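Long-range contacts in geranyltranstransferase (Marinomonas sp. MED121, PDB 4F62), which probably catalyses the joining of isoprenoid diphosphate units into longer prenyl diphosphates, as polyprenyl synthetases such as farnesyl-diphosphate synthase do: residues 55-60 with 193-198; 10-15 with 49-54; 207-212 with 270-275; 67-72 with 124-129; 141-146 with 189-194. All blocks are in the same frame, centred on the assembly; numbering follows the deposited sequence.

Contact 1: 55-60 with 193-198; sequences ASAQLV and ALSTGQ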
# COMPACT_ATOMS: atom_id res chain seq x y z
N ALA A 55 -7.75 13.22 18.29
CA ALA A 55 -8.59 13.24 19.50
C ALA A 55 -8.23 12.10 20.44
O ALA A 55 -8.21 12.26 21.66
CB ALA A 55 -10.09 13.17 19.14
N SER A 56 -7.94 10.93 19.87
CA SER A 56 -7.59 9.77 20.68
C SER A 56 -6.21 9.93 21.30
O SER A 56 -6.01 9.58 22.46
CB SER A 56 -7.63 8.50 19.83
OG SER A 56 -8.92 8.35 19.29
N ALA A 57 -5.26 10.45 20.52
CA ALA A 57 -3.93 10.74 21.06
C ALA A 57 -4.04 11.68 22.26
O ALA A 57 -3.39 11.48 23.28
CB ALA A 57 -3.02 11.35 20.00
N GLN A 58 -4.87 12.71 22.13
CA GLN A 58 -5.07 13.68 23.20
C GLN A 58 -5.69 13.06 24.44
O GLN A 58 -5.35 13.40 25.56
CB GLN A 58 -5.95 14.82 22.72
CG GLN A 58 -5.22 15.87 21.96
CD GLN A 58 -5.89 17.20 22.09
OE1 GLN A 58 -7.10 17.28 22.31
NE2 GLN A 58 -5.10 18.27 21.99
N LEU A 59 -6.63 12.15 24.21
CA LEU A 59 -7.26 11.42 25.30
C LEU A 59 -6.22 10.77 26.22
O LEU A 59 -6.26 10.97 27.43
CB LEU A 59 -8.19 10.35 24.74
CG LEU A 59 -9.03 9.62 25.78
CD1 LEU A 59 -10.10 10.56 26.30
CD2 LEU A 59 -9.65 8.39 25.19
N VAL A 60 -5.28 10.03 25.64
CA VAL A 60 -4.40 9.17 26.45
C VAL A 60 -2.98 9.70 26.68
O VAL A 60 -2.25 9.20 27.53
CB VAL A 60 -4.32 7.75 25.87
CG1 VAL A 60 -5.72 7.14 25.76
CG2 VAL A 60 -3.64 7.78 24.52
N ALA A 193 -4.20 6.70 19.63
CA ALA A 193 -3.81 6.36 21.00
C ALA A 193 -2.43 5.70 21.06
O ALA A 193 -1.57 6.09 21.87
CB ALA A 193 -4.87 5.45 21.60
N LEU A 194 -2.21 4.71 20.21
CA LEU A 194 -0.89 4.06 20.14
C LEU A 194 0.23 5.05 19.83
O LEU A 194 1.32 4.96 20.39
CB LEU A 194 -0.89 2.94 19.09
CG LEU A 194 -1.70 1.67 19.40
CD1 LEU A 194 -2.00 0.90 18.11
CD2 LEU A 194 -0.92 0.77 20.37
N SER A 195 -0.04 6.02 18.95
CA SER A 195 1.02 6.93 18.49
C SER A 195 1.59 7.76 19.63
O SER A 195 2.66 8.34 19.48
CB SER A 195 0.51 7.86 17.39
OG SER A 195 -0.32 8.89 17.93
N THR A 196 0.88 7.80 20.76
CA THR A 196 1.37 8.53 21.95
C THR A 196 2.49 7.81 22.68
O THR A 196 3.23 8.42 23.45
CB THR A 196 0.26 8.75 22.99
OG1 THR A 196 -0.08 7.48 23.56
CG2 THR A 196 -0.97 9.38 22.36
N GLY A 197 2.58 6.49 22.48
CA GLY A 197 3.59 5.70 23.17
C GLY A 197 3.20 5.42 24.62
O GLY A 197 4.03 4.97 25.41
N GLN A 198 1.94 5.67 24.96
CA GLN A 198 1.47 5.65 26.34
C GLN A 198 0.18 4.87 26.60
O GLN A 198 -0.25 4.74 27.75
CB GLN A 198 1.21 7.08 26.83
CG GLN A 198 2.41 7.85 27.30
CD GLN A 198 2.00 9.12 28.02
OE1 GLN A 198 0.88 9.22 28.51
NE2 GLN A 198 2.92 10.08 28.09
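Val-60 and Thr-196 cross at about a right angle where the C-terminal end of helix 48-60 meets the end of helix 170-194. Val-60 does the touching with one branch. Its CG1 lies anti to the carbonyl carbon (chi1 -57°), which leaves CG2 between the backbone N and the carbonyl carbon, facing the turn of 193-198. Val-60 CG2 sits 3.7 Å from Thr-196 OG1 and 3.9 Å from Ala-193 CB.

Thr-196 presents its two branches differently. Thr-196 CG2 reaches the other backbone, 3.3 Å from Ala-57 O, and lies beside the Ala-57 methyl. The hydroxyl turns back into its own segment. Thr-196 OG1 gives a hydrogen bond of 2.6 Å to Ala-193 O, nearly along the C=O axis. The same oxygen also accepts from Thr-196 N. Thr-196 OG1 in turn accepts from Gln-198 N at 3.1 Å, which makes an ST turn. The threonine hydroxyl thus links Ala-193 O to Gln-198 N, while its methyl packs on Ala-57.

At the other end the backbones come very close. The CA atoms of Ala-57 and Ala-193 are 4.4 Å apart, a distance that the small side chains permit. Ser-56 lies alongside through CB, and its OG bonds back to Leu-52 O. Ser-195 OG bonds to Thr-67 of helix 65-86. Helix 201-226 closes over Val-60 and Ala-193, through Gln-203 and Leu-204.

Contact 2: 10-15 with 49-54; sequences TYTQSR and RPMLTY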
# COMPACT_ATOMS: atom_id res chain seq x y z
N THR A 10 -10.98 22.91 13.19
CA THR A 10 -10.09 23.86 12.52
C THR A 10 -8.61 23.50 12.76
O THR A 10 -7.82 23.41 11.82
CB THR A 10 -10.36 25.29 12.98
OG1 THR A 10 -11.71 25.64 12.67
CG2 THR A 10 -9.41 26.28 12.30
N TYR A 11 -8.25 23.26 14.02
CA TYR A 11 -6.86 22.92 14.36
C TYR A 11 -6.37 21.66 13.63
O TYR A 11 -5.31 21.68 12.98
CB TYR A 11 -6.70 22.76 15.89
CG TYR A 11 -5.31 22.30 16.30
CD1 TYR A 11 -4.26 23.21 16.44
CD2 TYR A 11 -5.05 20.97 16.56
CE1 TYR A 11 -2.98 22.78 16.82
CE2 TYR A 11 -3.79 20.53 16.92
CZ TYR A 11 -2.76 21.44 17.05
OH TYR A 11 -1.51 20.99 17.42
N THR A 12 -7.13 20.57 13.74
CA THR A 12 -6.69 19.30 13.17
C THR A 12 -6.72 19.27 11.64
O THR A 12 -5.87 18.64 11.01
CB THR A 12 -7.49 18.11 13.75
OG1 THR A 12 -8.88 18.33 13.52
CG2 THR A 12 -7.27 18.01 15.24
N GLN A 13 -7.73 19.90 11.05
CA GLN A 13 -7.79 20.01 9.60
C GLN A 13 -6.58 20.79 9.05
O GLN A 13 -5.93 20.34 8.12
CB GLN A 13 -9.12 20.64 9.15
CG GLN A 13 -10.31 19.66 9.28
CD GLN A 13 -11.69 20.34 9.26
OE1 GLN A 13 -11.80 21.58 9.24
NE2 GLN A 13 -12.74 19.53 9.27
N SER A 14 -6.30 21.96 9.63
CA SER A 14 -5.12 22.73 9.26
C SER A 14 -3.86 21.90 9.47
O SER A 14 -2.97 21.85 8.62
CB SER A 14 -5.01 24.02 10.08
OG SER A 14 -6.16 24.82 9.88
N ARG A 15 -3.79 21.22 10.61
CA ARG A 15 -2.61 20.44 10.95
C ARG A 15 -2.37 19.29 9.96
O ARG A 15 -1.25 19.14 9.44
CB ARG A 15 -2.67 19.93 12.40
CG ARG A 15 -1.39 19.22 12.84
CD ARG A 15 -1.35 18.90 14.32
NE ARG A 15 -0.18 18.06 14.61
CZ ARG A 15 0.56 18.14 15.71
NH1 ARG A 15 0.26 19.02 16.65
NH2 ARG A 15 1.61 17.34 15.86
N ARG A 49 -11.32 11.16 9.83
CA ARG A 49 -10.36 10.18 10.34
C ARG A 49 -9.13 10.82 11.00
O ARG A 49 -8.73 10.42 12.09
CB ARG A 49 -10.02 9.14 9.25
CG ARG A 49 -11.25 8.28 8.92
CD ARG A 49 -11.19 7.60 7.55
NE ARG A 49 -12.50 7.06 7.16
CZ ARG A 49 -13.52 7.81 6.72
NH1 ARG A 49 -13.38 9.12 6.61
NH2 ARG A 49 -14.67 7.23 6.39
N PRO A 50 -8.52 11.82 10.34
CA PRO A 50 -7.53 12.58 11.12
C PRO A 50 -8.07 13.15 12.45
O PRO A 50 -7.38 13.01 13.47
CB PRO A 50 -7.13 13.71 10.17
CG PRO A 50 -7.16 13.02 8.81
CD PRO A 50 -8.41 12.11 8.89
N MET A 51 -9.25 13.76 12.45
CA MET A 51 -9.79 14.31 13.70
C MET A 51 -9.88 13.26 14.81
O MET A 51 -9.48 13.51 15.94
CB MET A 51 -11.15 14.99 13.47
CG MET A 51 -11.03 16.24 12.61
SD MET A 51 -12.51 17.27 12.56
CE MET A 51 -13.62 16.19 11.67
N LEU A 52 -10.39 12.07 14.49
CA LEU A 52 -10.46 10.98 15.46
C LEU A 52 -9.07 10.58 15.95
O LEU A 52 -8.88 10.29 17.13
CB LEU A 52 -11.11 9.74 14.83
CG LEU A 52 -12.62 9.82 14.61
CD1 LEU A 52 -13.06 8.62 13.76
CD2 LEU A 52 -13.37 9.85 15.94
N THR A 53 -8.10 10.56 15.04
CA THR A 53 -6.73 10.17 15.39
C THR A 53 -6.13 11.15 16.40
O THR A 53 -5.57 10.74 17.43
CB THR A 53 -5.84 10.11 14.14
OG1 THR A 53 -6.49 9.30 13.15
CG2 THR A 53 -4.46 9.49 14.47
N TYR A 54 -6.24 12.44 16.12
CA TYR A 54 -5.68 13.43 17.02
C TYR A 54 -6.43 13.44 18.34
O TYR A 54 -5.83 13.66 19.40
CB TYR A 54 -5.73 14.83 16.40
CG TYR A 54 -4.76 15.03 15.25
CD1 TYR A 54 -3.39 14.99 15.46
CD2 TYR A 54 -5.23 15.30 13.97
CE1 TYR A 54 -2.49 15.19 14.40
CE2 TYR A 54 -4.34 15.50 12.91
CZ TYR A 54 -2.98 15.46 13.13
OH TYR A 54 -2.12 15.67 12.08
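Tyr-54 and Thr-12 bury the most surface here, followed by Met-51. They lie where helix 5-23 passes over helix 48-60. The two short axes come within 9.2 Å at an angle of 111°.

Thr-12 points into the space between Tyr-54 and Met-51. It slides past Tyr-54 in the opposite direction, with CB and CG2 each against the CD2 side of the ring. Thr-12 CB is 3.6 Å from Tyr-54 CD2. On the Met-51 side Thr-12 OG1 is only 3.1 Å from Met-51 CG, so the packing is tight. The two side chains cross at about a right angle. Thr-12 OG1 lies between its own backbone N and carbonyl carbon (chi1 56°), from where it also bonds to Phe-8 O. Met-51 SD lies 4.0 Å from Gln-13 NE2, whose hydrogen bond goes to Lys-46 O.

The far end of the tyrosine belongs to Arg-15. The extended arginine chain passes obliquely by the hydroxyl end of the ring, touching CE1, CZ and OH. Arg-15 NE lies 3.7 Å from Tyr-54 CE1. The guanidinium and ring planes are 55° apart. Arg-15 NH1 also bonds to Tyr-11 OH.

Across the two segments the contact is mainly packing. The polar ends converge instead on Asp-68: OD1 is hydrogen-bonded to Tyr-54 OH and salt-bridged to Arg-15 NE. A leucine in place of Tyr-54 would probably open a gap beside Arg-15 and leave Asp-68 without its hydroxyl partner. Together, the hydroxyl and the guanidinium would favour the charged form of this buried carboxylate.

Contact 3: 207-212 with 270-275; sequences LDAYAH and IAQISE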
# COMPACT_ATOMS: atom_id res chain seq x y z
N LEU A 207 -11.59 2.35 23.45
CA LEU A 207 -11.56 3.06 22.17
C LEU A 207 -12.08 2.20 21.03
O LEU A 207 -12.80 2.69 20.15
CB LEU A 207 -10.16 3.62 21.88
CG LEU A 207 -9.77 4.74 22.83
CD1 LEU A 207 -8.28 5.11 22.69
CD2 LEU A 207 -10.65 5.96 22.58
N ASP A 208 -11.74 0.91 21.06
CA ASP A 208 -12.30 -0.07 20.11
C ASP A 208 -13.80 0.00 20.09
O ASP A 208 -14.42 0.12 19.03
CB ASP A 208 -11.94 -1.50 20.52
CG ASP A 208 -10.63 -1.97 19.93
OD1 ASP A 208 -10.05 -1.24 19.12
OD2 ASP A 208 -10.20 -3.09 20.27
N ALA A 209 -14.39 -0.12 21.28
CA ALA A 209 -15.84 -0.15 21.42
C ALA A 209 -16.42 1.20 21.02
O ALA A 209 -17.49 1.26 20.38
CB ALA A 209 -16.22 -0.51 22.85
N TYR A 210 -15.73 2.28 21.37
CA TYR A 210 -16.18 3.61 20.97
C TYR A 210 -16.28 3.67 19.44
O TYR A 210 -17.31 4.06 18.88
CB TYR A 210 -15.23 4.70 21.49
CG TYR A 210 -15.40 6.05 20.83
CD1 TYR A 210 -14.69 6.38 19.68
CD2 TYR A 210 -16.24 7.02 21.37
CE1 TYR A 210 -14.83 7.62 19.07
CE2 TYR A 210 -16.39 8.26 20.77
CZ TYR A 210 -15.67 8.55 19.62
OH TYR A 210 -15.79 9.77 19.00
N ALA A 211 -15.21 3.24 18.79
CA ALA A 211 -15.10 3.34 17.34
C ALA A 211 -16.12 2.46 16.63
O ALA A 211 -16.74 2.88 15.65
CB ALA A 211 -13.69 2.97 16.89
N HIS A 212 -16.27 1.23 17.12
CA HIS A 212 -17.26 0.32 16.56
C HIS A 212 -18.65 0.95 16.59
O HIS A 212 -19.39 0.90 15.60
CB HIS A 212 -17.28 -1.00 17.33
CG HIS A 212 -18.23 -2.01 16.76
ND1 HIS A 212 -19.57 -2.04 17.07
CD2 HIS A 212 -18.02 -3.03 15.89
CE1 HIS A 212 -20.15 -3.03 16.42
NE2 HIS A 212 -19.23 -3.65 15.70
N ILE A 270 -20.39 7.00 23.94
CA ILE A 270 -20.09 7.98 24.97
C ILE A 270 -19.75 7.30 26.30
O ILE A 270 -18.83 7.73 27.00
CB ILE A 270 -21.25 8.98 25.16
CG1 ILE A 270 -21.57 9.69 23.84
CG2 ILE A 270 -20.92 10.00 26.24
CD1 ILE A 270 -20.34 10.21 23.11
N ALA A 271 -20.49 6.24 26.62
CA ALA A 271 -20.25 5.50 27.86
C ALA A 271 -18.83 4.94 27.95
O ALA A 271 -18.28 4.81 29.05
CB ALA A 271 -21.27 4.38 28.03
N GLN A 272 -18.24 4.59 26.81
CA GLN A 272 -16.90 4.03 26.77
C GLN A 272 -15.82 5.03 27.18
O GLN A 272 -14.75 4.64 27.64
CB GLN A 272 -16.60 3.47 25.37
CG GLN A 272 -17.41 2.24 25.01
CD GLN A 272 -17.07 1.06 25.90
OE1 GLN A 272 -15.98 1.01 26.49
NE2 GLN A 272 -17.99 0.11 26.02
N ILE A 273 -16.09 6.32 27.00
CA ILE A 273 -15.07 7.34 27.24
C ILE A 273 -15.46 8.33 28.33
O ILE A 273 -14.79 9.34 28.53
CB ILE A 273 -14.71 8.11 25.95
CG1 ILE A 273 -15.93 8.88 25.44
CG2 ILE A 273 -14.19 7.17 24.87
CD1 ILE A 273 -15.66 9.66 24.18
N SER A 274 -16.55 8.03 29.03
CA SER A 274 -17.05 8.91 30.08
C SER A 274 -16.03 9.10 31.21
O SER A 274 -15.86 10.21 31.71
CB SER A 274 -18.39 8.40 30.64
OG SER A 274 -18.25 7.15 31.30
N GLU A 275 -15.34 8.02 31.57
CA GLU A 275 -14.41 8.03 32.71
C GLU A 275 -13.06 8.73 32.44
O GLU A 275 -12.12 8.57 33.22
CB GLU A 275 -14.16 6.60 33.20
CG GLU A 275 -13.45 5.69 32.20
CD GLU A 275 -14.38 5.15 31.12
OE1 GLU A 275 -15.19 5.93 30.56
OE2 GLU A 275 -14.32 3.94 30.82
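Tyr-210 swings its ring anti to the backbone N (chi1 165°), which lays it beside Ile-273 at the end of helix 249-273. Ile-273 answers with CG1 set between its backbone N and carbonyl carbon (chi1 63°) and a straight continuation to CD1. That methyl reaches the CE2 side of the ring, with Ile-273 CD1 3.8 Å from Tyr-210 CE2. The two side chains approach at a slant. CG2 of the isoleucine touches the ring less closely, and also meets Leu-207 CD2 at 4.4 Å.

The second part of the contact is Gln-272 against Ala-209. The glutamine bends at its second torsion and folds its amide across the Ala-209 methyl. Ala-209 CB is nearest to Gln-272 CD, at 3.5 Å. The aliphatic Gln-272 CG also rests 4.0 Å from Tyr-210 N. A glycine in place of Gln-272 would probably leave the Ala-209 methyl uncovered and open a gap beside the Tyr-210 backbone.

Helix 281-291 packs against Tyr-210 and Ile-273. Tyr-210 OH bonds to Leu-283 O, and Ile-273 touches Leu-283 and Thr-284. Leu-207 reaches on to helices 170-194 and 48-60, and the tyrosine also touches Leu-52 of helix 48-60.

Contact 4: 67-72 with 124-129; sequences TDASAA and ELLSNP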
# COMPACT_ATOMS: atom_id res chain seq x y z
N THR A 67 1.53 10.56 15.40
CA THR A 67 0.09 10.85 15.30
C THR A 67 -0.18 11.55 13.97
O THR A 67 -1.16 11.26 13.28
CB THR A 67 -0.39 11.79 16.42
OG1 THR A 67 0.14 11.37 17.69
CG2 THR A 67 -1.90 11.79 16.48
N ASP A 68 0.70 12.50 13.64
CA ASP A 68 0.67 13.14 12.32
C ASP A 68 0.79 12.12 11.20
O ASP A 68 0.01 12.13 10.24
CB ASP A 68 1.79 14.18 12.19
CG ASP A 68 1.48 15.47 12.90
OD1 ASP A 68 0.29 15.88 12.91
OD2 ASP A 68 2.41 16.08 13.45
N ALA A 69 1.77 11.22 11.32
CA ALA A 69 1.96 10.18 10.30
C ALA A 69 0.72 9.30 10.16
O ALA A 69 0.29 8.95 9.05
CB ALA A 69 3.20 9.35 10.61
N SER A 70 0.11 8.94 11.29
CA SER A 70 -1.10 8.10 11.24
C SER A 70 -2.29 8.83 10.62
O SER A 70 -3.02 8.25 9.78
CB SER A 70 -1.49 7.64 12.65
OG SER A 70 -0.43 6.91 13.25
N ALA A 71 -2.50 10.07 11.06
CA ALA A 71 -3.65 10.82 10.59
C ALA A 71 -3.53 10.99 9.10
O ALA A 71 -4.49 10.79 8.36
CB ALA A 71 -3.73 12.18 11.29
N ALA A 72 -2.31 11.32 8.65
CA ALA A 72 -2.06 11.55 7.23
C ALA A 72 -2.18 10.25 6.44
O ALA A 72 -2.73 10.25 5.33
CB ALA A 72 -0.67 12.16 7.04
N GLU A 124 4.44 5.26 3.05
CA GLU A 124 5.60 6.13 3.08
C GLU A 124 5.52 6.98 4.34
O GLU A 124 6.51 7.16 5.05
CB GLU A 124 5.63 7.04 1.83
CG GLU A 124 6.80 8.05 1.82
CD GLU A 124 6.78 8.97 0.59
OE1 GLU A 124 6.10 8.66 -0.42
OE2 GLU A 124 7.45 10.02 0.64
N LEU A 125 4.33 7.50 4.62
CA LEU A 125 4.09 8.39 5.77
C LEU A 125 4.46 7.69 7.07
O LEU A 125 5.09 8.28 7.95
CB LEU A 125 2.61 8.82 5.80
CG LEU A 125 2.24 9.85 4.73
CD1 LEU A 125 0.75 9.96 4.52
CD2 LEU A 125 2.83 11.22 5.11
N LEU A 126 4.09 6.41 7.16
CA LEU A 126 4.33 5.63 8.38
C LEU A 126 5.75 5.10 8.54
O LEU A 126 6.12 4.64 9.62
CB LEU A 126 3.32 4.48 8.50
CG LEU A 126 1.89 4.90 8.84
CD1 LEU A 126 0.96 3.67 8.88
CD2 LEU A 126 1.88 5.61 10.17
N SER A 127 6.55 5.16 7.47
CA SER A 127 7.92 4.64 7.52
C SER A 127 8.96 5.71 7.25
O SER A 127 10.04 5.42 6.78
CB SER A 127 8.09 3.49 6.54
OG SER A 127 7.86 3.93 5.21
N ASN A 128 8.63 6.96 7.55
CA ASN A 128 9.53 8.09 7.39
C ASN A 128 10.77 7.92 8.28
O ASN A 128 10.63 7.63 9.47
CB ASN A 128 8.75 9.35 7.77
CG ASN A 128 9.49 10.65 7.46
OD1 ASN A 128 10.73 10.72 7.51
ND2 ASN A 128 8.73 11.70 7.17
N PRO A 129 11.98 8.10 7.71
CA PRO A 129 13.25 7.98 8.44
C PRO A 129 13.42 9.00 9.57
O PRO A 129 14.32 8.82 10.39
CB PRO A 129 14.30 8.26 7.36
CG PRO A 129 13.63 7.94 6.08
CD PRO A 129 12.19 8.30 6.26
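Ser-70 OG is hydrogen-bonded to Leu-66 O, one turn back on its own helix, and lies beside Leu-126 CD2 at 4.1 Å. The serine is thus satisfied within helix 65-86 and offers the leucine only a packing surface. The same Leu-126 methyl extends over the backbone between Ala-69 and Ser-70. Leu-126 CD2 is 3.9 Å from Ala-69 O.

Ala-69 points toward the other segment. Its methyl meets the backbone there, with Ala-69 CB 3.4 Å from Leu-125 O. This is where the backbones are closest, the CA atoms of Ala-69 and Leu-125 being 5.3 Å apart. The contact joins two helices of the all-alpha isoprenoid synthase fold, helix 65-86 and the last turn of helix 108-126. Small residues on the first helix let leucines of the second fit against its backbone.

The leucines share nearly the same torsions, so their successive places on the helix send Leu-125 on to Ala-72. Leu-125 CD1 lies 3.6 Å from Ala-72 CB and touches the carbonyl of that residue too. Tyr-19 and Leu-20 of helix 5-23 pack on Ala-72. Beyond helix 108-126 lies the second subunit: Glu-124 salt-bridges Arg-150 of that chain, and Ser-127 O accepts from its Gln-142.

Contact 5: 141-146 with 189-194; sequences IQELVV and VRMGAL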
# COMPACT_ATOMS: atom_id res chain seq x y z
N ILE A 141 1.80 0.37 11.34
CA ILE A 141 1.69 -0.16 10.00
C ILE A 141 0.79 -1.40 10.01
O ILE A 141 -0.08 -1.55 9.14
CB ILE A 141 3.08 -0.46 9.42
CG1 ILE A 141 3.78 0.88 9.11
CG2 ILE A 141 2.97 -1.34 8.17
CD1 ILE A 141 5.25 0.77 8.73
N GLN A 142 1.00 -2.27 11.00
CA GLN A 142 0.15 -3.45 11.16
C GLN A 142 -1.31 -3.05 11.32
O GLN A 142 -2.19 -3.67 10.70
CB GLN A 142 0.59 -4.29 12.35
CG GLN A 142 1.93 -4.96 12.15
CD GLN A 142 2.48 -5.54 13.43
OE1 GLN A 142 2.00 -5.24 14.52
NE2 GLN A 142 3.51 -6.38 13.32
N GLU A 143 -1.56 -2.03 12.14
CA GLU A 143 -2.91 -1.51 12.35
C GLU A 143 -3.52 -1.05 11.04
O GLU A 143 -4.69 -1.34 10.75
CB GLU A 143 -2.90 -0.32 13.33
CG GLU A 143 -2.62 -0.69 14.80
CD GLU A 143 -3.73 -1.52 15.44
OE1 GLU A 143 -4.90 -1.42 15.01
OE2 GLU A 143 -3.42 -2.29 16.38
N LEU A 144 -2.74 -0.33 10.24
CA LEU A 144 -3.26 0.23 9.00
C LEU A 144 -3.53 -0.88 7.99
O LEU A 144 -4.53 -0.86 7.28
CB LEU A 144 -2.28 1.24 8.39
CG LEU A 144 -2.82 1.98 7.15
CD1 LEU A 144 -4.01 2.84 7.52
CD2 LEU A 144 -1.73 2.83 6.48
N VAL A 145 -2.63 -1.86 7.96
CA VAL A 145 -2.76 -2.99 7.04
C VAL A 145 -4.06 -3.76 7.31
O VAL A 145 -4.82 -4.07 6.39
CB VAL A 145 -1.55 -3.95 7.17
CG1 VAL A 145 -1.93 -5.38 6.78
CG2 VAL A 145 -0.39 -3.45 6.32
N VAL A 146 -4.31 -4.06 8.57
CA VAL A 146 -5.45 -4.89 8.90
C VAL A 146 -6.76 -4.13 8.62
O VAL A 146 -7.78 -4.75 8.28
CB VAL A 146 -5.37 -5.43 10.35
CG1 VAL A 146 -5.80 -4.39 11.35
CG2 VAL A 146 -6.24 -6.66 10.49
N VAL A 189 -8.86 5.70 15.82
CA VAL A 189 -8.74 5.85 17.27
C VAL A 189 -7.62 4.97 17.83
O VAL A 189 -6.89 5.40 18.73
CB VAL A 189 -10.09 5.60 18.03
CG1 VAL A 189 -11.23 6.41 17.39
CG2 VAL A 189 -10.44 4.13 18.07
N ARG A 190 -7.46 3.75 17.30
CA ARG A 190 -6.41 2.85 17.78
C ARG A 190 -5.01 3.43 17.52
O ARG A 190 -4.15 3.49 18.41
CB ARG A 190 -6.55 1.44 17.18
CG ARG A 190 -7.77 0.64 17.67
CD ARG A 190 -7.84 -0.75 17.01
NE ARG A 190 -6.62 -1.53 17.26
CZ ARG A 190 -6.40 -2.22 18.38
NH1 ARG A 190 -7.31 -2.23 19.35
NH2 ARG A 190 -5.27 -2.89 18.53
N MET A 191 -4.79 3.86 16.28
CA MET A 191 -3.49 4.41 15.91
C MET A 191 -3.18 5.72 16.62
O MET A 191 -2.05 5.96 17.01
CB MET A 191 -3.36 4.57 14.40
CG MET A 191 -3.39 3.23 13.64
SD MET A 191 -3.54 3.51 11.87
CE MET A 191 -1.86 3.99 11.45
N GLY A 192 -4.20 6.57 16.76
CA GLY A 192 -4.04 7.81 17.49
C GLY A 192 -3.51 7.57 18.89
O GLY A 192 -2.49 8.16 19.28
N ALA A 193 -4.20 6.70 19.63
CA ALA A 193 -3.81 6.36 21.00
C ALA A 193 -2.43 5.70 21.06
O ALA A 193 -1.57 6.09 21.87
CB ALA A 193 -4.87 5.45 21.60
N LEU A 194 -2.21 4.71 20.21
CA LEU A 194 -0.89 4.06 20.14
C LEU A 194 0.23 5.05 19.83
O LEU A 194 1.32 4.96 20.39
CB LEU A 194 -0.89 2.94 19.09
CG LEU A 194 -1.70 1.67 19.40
CD1 LEU A 194 -2.00 0.90 18.11
CD2 LEU A 194 -0.92 0.77 20.37
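An antiparallel helix pair of the isoprenoid synthase bundle is joined here, with Glu-143 of helix 134-148 set against Arg-190 and Met-191 of helix 170-194. The short axes are 10.0 Å apart and run at 177°.

Arg-190 grips Glu-143 side-on with two nitrogens, one to each oxygen. NE donates to Glu-143 OE1 at 2.8 Å and NH2 to OE2 at 2.9 Å. Both bonds are nearly straight, and both oxygens lie close to the guanidinium plane. The carboxylate is turned 38° against that plane, so OE1 is met from above its own plane and OE2 on the syn side. Bends in both chains, at the second torsion of Glu-143 and the third of Arg-190, let the two meet at about a right angle. Glu-143 OE2 has a second cation in Lys-139. The paired charges suggest that the buried glutamate stays ionised.

The stem of Glu-143 is packed as well. Its CB lies 3.6 Å from Met-191 CG, and its CG rests 3.7 Å from Leu-194 CD1. Met-191 CE reaches Leu-144 CB at 4.1 Å.

Arg-190 NH1 carries the charge network on to Asp-208 of helix 201-226. On the Met-191 side, Leu-126 of helix 108-126 and Ser-70 of helix 65-86 close the packing.

How the contacts relate
Contacts 1 and 5 share Ala-193 and Leu-194 on helix 170-194, and their centres are 11 Å apart. Contacts 1 and 2 lie in succession along helix 48-60. Polar bonds tie several contacts together. Contact 1 joins contact 4 by a probable hydrogen bond of 2.5 Å between Ser-195 OG and Thr-67 OG1. Asp-68 links contact 2 to contact 4, and Asp-208 links contact 3 to contact 5. Contacts 4 and 5 pack together through Leu-126, and both touch the second subunit. Contacts 3 and 4 are farthest apart, with nearest atoms about 11 Å away. Helix 65-86 of contact 4 ends in an aspartate pair, consistent with the start of the family's aspartate-rich motif, which in relatives holds the substrate diphosphate through magnesium ions.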